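Local coordinates for putative periplasmic protein (Bacteroides eggerthii, PDB 4HBR), which is of unknown function but is probably a periplasmic protein of the PF11396 (DUF2874) family, built round a single antiparallel beta-sheet, at residues Asn38-Arg43 and Thr57-Leu62; Val83-Trp88 and Ala99-Lys104. All coordinates share one frame; numbering follows the deposited sequence.

Interaction 1: Asn38-Arg43 and Thr57-Leu62; sequences NGFDTR and TDWETL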
loop_
_atom_site.group_PDB
_atom_site.type_symbol
_atom_site.label_atom_id
_atom_site.label_comp_id
_atom_site.label_asym_id
_atom_site.label_seq_id
_atom_site.Cartn_x
_atom_site.Cartn_y
_atom_site.Cartn_z
ATOM N N ASN A 38 10.668 -10.651 -0.110
ATOM C CA ASN A 38 11.532 -10.372 -1.284
ATOM C C ASN A 38 12.199 -8.971 -1.193
ATOM O O ASN A 38 12.336 -8.284 -2.212
ATOM C CB ASN A 38 10.707 -10.482 -2.615
ATOM C CG ASN A 38 10.007 -11.808 -2.836
ATOM O OD1 ASN A 38 10.625 -12.876 -2.825
ATOM N ND2 ASN A 38 8.702 -11.760 -3.062
ATOM N N GLY A 39 12.556 -8.551 0.023
ATOM C CA GLY A 39 13.150 -7.238 0.282
ATOM C C GLY A 39 12.164 -6.082 0.370
ATOM O O GLY A 39 12.572 -4.933 0.590
ATOM N N PHE A 40 10.857 -6.364 0.211
ATOM C CA PHE A 40 9.839 -5.316 0.280
ATOM C C PHE A 40 8.964 -5.437 1.492
ATOM O O PHE A 40 8.531 -6.544 1.807
ATOM C CB PHE A 40 8.937 -5.346 -0.967
ATOM C CG PHE A 40 9.607 -5.078 -2.297
ATOM C CD1 PHE A 40 10.195 -3.844 -2.563
ATOM C CD2 PHE A 40 9.597 -6.036 -3.305
ATOM C CE1 PHE A 40 10.792 -3.584 -3.802
ATOM C CE2 PHE A 40 10.181 -5.766 -4.551
ATOM C CZ PHE A 40 10.774 -4.541 -4.789
ATOM N N ASP A 41 8.665 -4.299 2.144
ATOM C CA ASP A 41 7.705 -4.241 3.254
ATOM C C ASP A 41 6.345 -4.602 2.699
ATOM O O ASP A 41 5.931 -4.045 1.684
ATOM C CB ASP A 41 7.677 -2.862 3.943
ATOM C CG ASP A 41 8.949 -2.534 4.696
ATOM O OD1 ASP A 41 9.571 -3.467 5.252
ATOM O OD2 ASP A 41 9.321 -1.344 4.739
ATOM N N THR A 42 5.708 -5.606 3.296
ATOM C CA THR A 42 4.433 -6.156 2.863
ATOM C C THR A 42 3.429 -6.135 3.997
ATOM O O THR A 42 3.770 -6.446 5.131
ATOM C CB THR A 42 4.655 -7.603 2.336
ATOM O OG1 THR A 42 5.689 -7.588 1.353
ATOM C CG2 THR A 42 3.386 -8.239 1.755
ATOM N N ARG A 43 2.189 -5.781 3.684
ATOM C CA ARG A 43 1.073 -5.763 4.622
ATOM C C ARG A 43 -0.091 -6.501 3.985
ATOM O O ARG A 43 -0.304 -6.368 2.781
ATOM C CB ARG A 43 0.686 -4.337 5.018
ATOM C CG ARG A 43 1.759 -3.617 5.824
ATOM C CD ARG A 43 1.447 -2.131 6.002
ATOM N NE ARG A 43 1.342 -1.412 4.719
ATOM C CZ ARG A 43 2.365 -1.030 3.951
ATOM N NH1 ARG A 43 3.613 -1.323 4.292
ATOM N NH2 ARG A 43 2.140 -0.367 2.825
ATOM N N THR A 57 2.499 -3.832 -1.150
ATOM C CA THR A 57 3.942 -4.050 -1.356
ATOM C C THR A 57 4.589 -2.680 -1.501
ATOM O O THR A 57 4.266 -1.964 -2.456
ATOM C CB THR A 57 4.178 -4.955 -2.591
ATOM O OG1 THR A 57 3.564 -6.217 -2.362
ATOM C CG2 THR A 57 5.645 -5.165 -2.925
ATOM N N ASP A 58 5.479 -2.297 -0.552
ATOM C CA ASP A 58 6.160 -1.012 -0.646
ATOM C C ASP A 58 7.351 -1.153 -1.554
ATOM O O ASP A 58 8.417 -1.576 -1.133
ATOM C CB ASP A 58 6.568 -0.442 0.722
ATOM C CG ASP A 58 5.422 0.060 1.576
ATOM O OD1 ASP A 58 4.309 0.261 1.028
ATOM O OD2 ASP A 58 5.643 0.281 2.784
ATOM N N TRP A 59 7.142 -0.827 -2.818
ATOM C CA TRP A 59 8.146 -0.818 -3.873
ATOM C C TRP A 59 9.154 0.297 -3.606
ATOM O O TRP A 59 10.310 0.165 -3.989
ATOM C CB TRP A 59 7.437 -0.576 -5.212
ATOM C CG TRP A 59 6.815 -1.780 -5.855
ATOM C CD1 TRP A 59 7.197 -3.085 -5.699
ATOM C CD2 TRP A 59 5.871 -1.765 -6.947
ATOM N NE1 TRP A 59 6.495 -3.892 -6.574
ATOM C CE2 TRP A 59 5.681 -3.109 -7.356
ATOM C CE3 TRP A 59 5.130 -0.745 -7.585
ATOM C CZ2 TRP A 59 4.803 -3.462 -8.381
ATOM C CZ3 TRP A 59 4.247 -1.093 -8.596
ATOM C CH2 TRP A 59 4.109 -2.433 -9.007
ATOM N N GLU A 60 8.688 1.415 -2.970
ATOM C CA GLU A 60 9.426 2.607 -2.529
ATOM C C GLU A 60 9.895 3.533 -3.665
ATOM O O GLU A 60 9.861 4.753 -3.488
ATOM C CB GLU A 60 10.642 2.221 -1.657
ATOM C CG GLU A 60 10.237 1.644 -0.309
ATOM C CD GLU A 60 11.343 1.200 0.630
ATOM O OE1 GLU A 60 12.537 1.279 0.259
ATOM O OE2 GLU A 60 10.999 0.755 1.750
ATOM N N THR A 61 10.357 2.972 -4.791
ATOM C CA THR A 61 10.893 3.734 -5.917
ATOM C C THR A 61 10.042 3.553 -7.183
ATOM O O THR A 61 9.409 2.519 -7.360
ATOM C CB THR A 61 12.369 3.332 -6.150
ATOM O OG1 THR A 61 12.475 1.904 -6.268
ATOM C CG2 THR A 61 13.286 3.823 -5.020
ATOM N N LEU A 62 10.056 4.555 -8.069
ATOM C CA LEU A 62 9.308 4.570 -9.329
ATOM C C LEU A 62 9.831 3.600 -10.377
ATOM O O LEU A 62 9.146 3.361 -11.378
ATOM C CB LEU A 62 9.292 5.984 -9.930
ATOM C CG LEU A 62 8.554 7.067 -9.140
ATOM C CD1 LEU A 62 8.865 8.426 -9.712
ATOM C CD2 LEU A 62 7.086 6.830 -9.135
HETATM O O HOH W 1 9.822 -1.975 1.118
HETATM O O HOH W 2 8.053 1.007 3.660
HETATM O O HOH W 3 5.006 -8.034 -1.207
#
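T42 and T57 face each other as an antiparallel non-hydrogen-bonded pair, CA to CA 4.7 Å, in the beta hairpin of strands 40-46 and 52-58. Next to them D58 N gives an almost straight hydrogen bond to D41 O (2.9 Å). Beyond it the chains splay: the end-to-end directions of 40-43 and 57-60 differ by 131°, and a water joins D41 N to D58 O in place of a direct bond. F40 fills the widening angle. Its CB lies 3.8 Å from T57 CG2, and its ring receives the edge of W59 over one face, CD1 of W59 coming within 4.0 Å of CZ of F40 near the rim. With the planes at 67°, this is a T-shaped pair. The face that carries D41 and D58 is charged. A bend at chi3 (-60°) brings the R43 guanidinium back to D58 in a bidentate, end-on salt bridge, NH2 to OD1 at 2.9 Å and NH1 to OD2 at 3.0 Å. Both acceptors lie near the guanidinium plane, but the carboxylate is twisted out of it, and NH1 meets OD2 from above the carboxylate plane. Q56 also binds R43 NH2, and T87 of the next strand binds D58 OD1. The like charge of D41 lies close by, its OD2 4.5 Å from OD2 of D58, and a water donating to both oxygens probably eases the repulsion. Across the sheet, on the threonine side, another water links the two hydroxyls, 2.6 Å from T57 OG1.

Interaction 2: Val83-Trp88 and Ala99-Lys104; sequences VQNVTW and AIQVGK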
loop_
_atom_site.group_PDB
_atom_site.type_symbol
_atom_site.label_atom_id
_atom_site.label_comp_id
_atom_site.label_asym_id
_atom_site.label_seq_id
_atom_site.Cartn_x
_atom_site.Cartn_y
_atom_site.Cartn_z
ATOM N N VAL A 83 9.860 11.769 -4.031
ATOM C CA VAL A 83 9.076 10.544 -3.857
ATOM C C VAL A 83 9.410 9.937 -2.492
ATOM O O VAL A 83 10.568 9.653 -2.214
ATOM C CB VAL A 83 9.262 9.542 -5.022
ATOM C CG1 VAL A 83 8.460 8.263 -4.779
ATOM C CG2 VAL A 83 8.857 10.175 -6.353
ATOM N N GLN A 84 8.395 9.783 -1.637
ATOM C CA GLN A 84 8.540 9.262 -0.270
ATOM C C GLN A 84 8.209 7.778 -0.186
ATOM O O GLN A 84 8.749 7.087 0.665
ATOM C CB GLN A 84 7.634 10.024 0.708
ATOM C CG GLN A 84 7.651 11.553 0.556
ATOM C CD GLN A 84 8.735 12.218 1.362
ATOM O OE1 GLN A 84 8.792 12.110 2.593
ATOM N NE2 GLN A 84 9.577 12.978 0.692
ATOM N N ASN A 85 7.281 7.304 -1.011
ATOM C CA ASN A 85 6.856 5.910 -1.023
ATOM C C ASN A 85 6.099 5.583 -2.303
ATOM O O ASN A 85 5.512 6.460 -2.932
ATOM C CB ASN A 85 5.960 5.596 0.198
ATOM C CG ASN A 85 5.962 4.133 0.615
ATOM O OD1 ASN A 85 6.709 3.297 0.082
ATOM N ND2 ASN A 85 5.115 3.793 1.579
ATOM N N VAL A 86 6.144 4.309 -2.688
ATOM C CA VAL A 86 5.471 3.739 -3.851
ATOM C C VAL A 86 4.929 2.402 -3.396
ATOM O O VAL A 86 5.698 1.539 -2.976
ATOM C CB VAL A 86 6.368 3.619 -5.115
ATOM C CG1 VAL A 86 5.591 2.951 -6.249
ATOM C CG2 VAL A 86 6.910 4.966 -5.564
ATOM N N THR A 87 3.617 2.231 -3.460
ATOM C CA THR A 87 2.952 1.018 -2.991
ATOM C C THR A 87 2.120 0.359 -4.094
ATOM O O THR A 87 1.349 1.033 -4.776
ATOM C CB THR A 87 2.070 1.354 -1.770
ATOM O OG1 THR A 87 2.851 2.056 -0.798
ATOM C CG2 THR A 87 1.443 0.120 -1.128
ATOM N N TRP A 88 2.250 -0.964 -4.233
ATOM C CA TRP A 88 1.426 -1.753 -5.151
ATOM C C TRP A 88 0.346 -2.359 -4.286
ATOM O O TRP A 88 0.642 -3.080 -3.329
ATOM C CB TRP A 88 2.279 -2.777 -5.860
ATOM C CG TRP A 88 1.597 -3.724 -6.800
ATOM C CD1 TRP A 88 1.658 -5.081 -6.732
ATOM C CD2 TRP A 88 1.031 -3.413 -8.095
ATOM N NE1 TRP A 88 1.120 -5.640 -7.871
ATOM C CE2 TRP A 88 0.750 -4.643 -8.734
ATOM C CE3 TRP A 88 0.693 -2.210 -8.762
ATOM C CZ2 TRP A 88 0.247 -4.716 -10.041
ATOM C CZ3 TRP A 88 0.158 -2.285 -10.046
ATOM C CH2 TRP A 88 -0.033 -3.522 -10.680
ATOM N N ALA A 99 -0.057 3.444 -5.499
ATOM C CA ALA A 99 -0.169 4.621 -4.617
ATOM C C ALA A 99 1.222 5.263 -4.493
ATOM O O ALA A 99 2.181 4.577 -4.107
ATOM C CB ALA A 99 -0.707 4.225 -3.244
ATOM N N ILE A 100 1.346 6.538 -4.890
ATOM C CA ILE A 100 2.608 7.279 -4.828
ATOM C C ILE A 100 2.457 8.413 -3.823
ATOM O O ILE A 100 1.498 9.187 -3.907
ATOM C CB ILE A 100 3.068 7.795 -6.237
ATOM C CG1 ILE A 100 3.280 6.606 -7.228
ATOM C CG2 ILE A 100 4.369 8.650 -6.130
ATOM C CD1 ILE A 100 3.447 6.982 -8.659
ATOM N N GLN A 101 3.391 8.499 -2.856
ATOM C CA GLN A 101 3.441 9.565 -1.858
ATOM C C GLN A 101 4.602 10.455 -2.234
ATOM O O GLN A 101 5.736 9.983 -2.372
ATOM C CB GLN A 101 3.560 9.021 -0.433
ATOM C CG GLN A 101 2.369 8.153 0.005
ATOM C CD GLN A 101 2.524 7.617 1.403
ATOM O OE1 GLN A 101 3.606 7.565 1.969
ATOM N NE2 GLN A 101 1.437 7.206 1.995
ATOM N N VAL A 102 4.321 11.736 -2.478
ATOM C CA VAL A 102 5.349 12.653 -2.967
ATOM C C VAL A 102 5.266 13.949 -2.166
ATOM O O VAL A 102 4.180 14.441 -1.880
ATOM C CB VAL A 102 5.216 12.847 -4.527
ATOM C CG1 VAL A 102 3.796 13.262 -4.951
ATOM C CG2 VAL A 102 6.258 13.795 -5.103
ATOM N N GLY A 103 6.417 14.434 -1.733
ATOM C CA GLY A 103 6.487 15.676 -0.986
ATOM C C GLY A 103 6.907 16.827 -1.863
ATOM O O GLY A 103 7.696 16.645 -2.790
ATOM N N LYS A 104 6.366 18.019 -1.586
ATOM C CA LYS A 104 6.742 19.269 -2.251
ATOM C C LYS A 104 7.381 20.129 -1.147
ATOM O O LYS A 104 6.680 20.883 -0.483
ATOM C CB LYS A 104 5.533 19.924 -2.956
ATOM C CG LYS A 104 4.998 19.113 -4.144
ATOM C CD LYS A 104 5.702 19.466 -5.450
ATOM C CE LYS A 104 4.798 20.232 -6.373
ATOM N NZ LYS A 104 5.550 20.762 -7.543
HETATM O O HOH W 4 2.894 4.776 -1.256
#
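Q101 O accepts from two successive amides of the facing strand, Q84 N at 2.8 Å and, weakly, N85 N at 3.4 Å. The return bond, Q101 N to N85 O (2.9 Å), is nearly straight at 174°. Farther along, T87 and A99 exchange a closed pair: T87 N reaches A99 O at 2.8 Å, and A99 N reaches T87 O at 2.9 Å. A99 O also accepts a hydrogen bond from a water that donates to T87 OG1 as well, a hydroxyl whose protein partner is D58 OD1. The doubled acceptor, with Q84 and N85 both opposite Q101, defines a classic beta bulge in the antiparallel hairpin of strands 82-90 and 97-104, and the register slips by one residue there. N85 and Q101 then run side by side, with CG of N85 opposite the backbone N (chi1 -155°), which leaves CB as the side-chain atom nearest Q101 OE1, at 3.5 Å. Their amide groups, with planes 71° apart, do not hydrogen-bond to each other: N85 OD1 accepts a weak bond from V86 N, while Q101 NE2 is taken by Q112 OE1 of strand 109-115. V83, V86, I100 and V102 occupy the opposite face, where helix 67-75 covers I100 through V69 and F73. Within that layer V86 CG2 meets I100 CG1 at 4.3 Å.

In the fold
Interactions 1 and 2 are successive antiparallel hairpins of one sheet, joined where strand 52-58 lies beside strand 82-90. At this seam T57 O probably accepts from W88 N at 2.9 Å, and the indole rings of W59 and W88 stack. D58 is the residue shared by the two hairpins, its carboxylate belonging to the salt bridge of the first and probably hydrogen-bonded to the second. Interaction 1 is partly buried; its chains splay, its backbone pairing is brief, and a salt bridge, waters and an aromatic pair carry much of the contact. Interaction 2 is buried, with nearly antiparallel strands; backbone bonds dominate, and its aliphatic face meets helix 67-75.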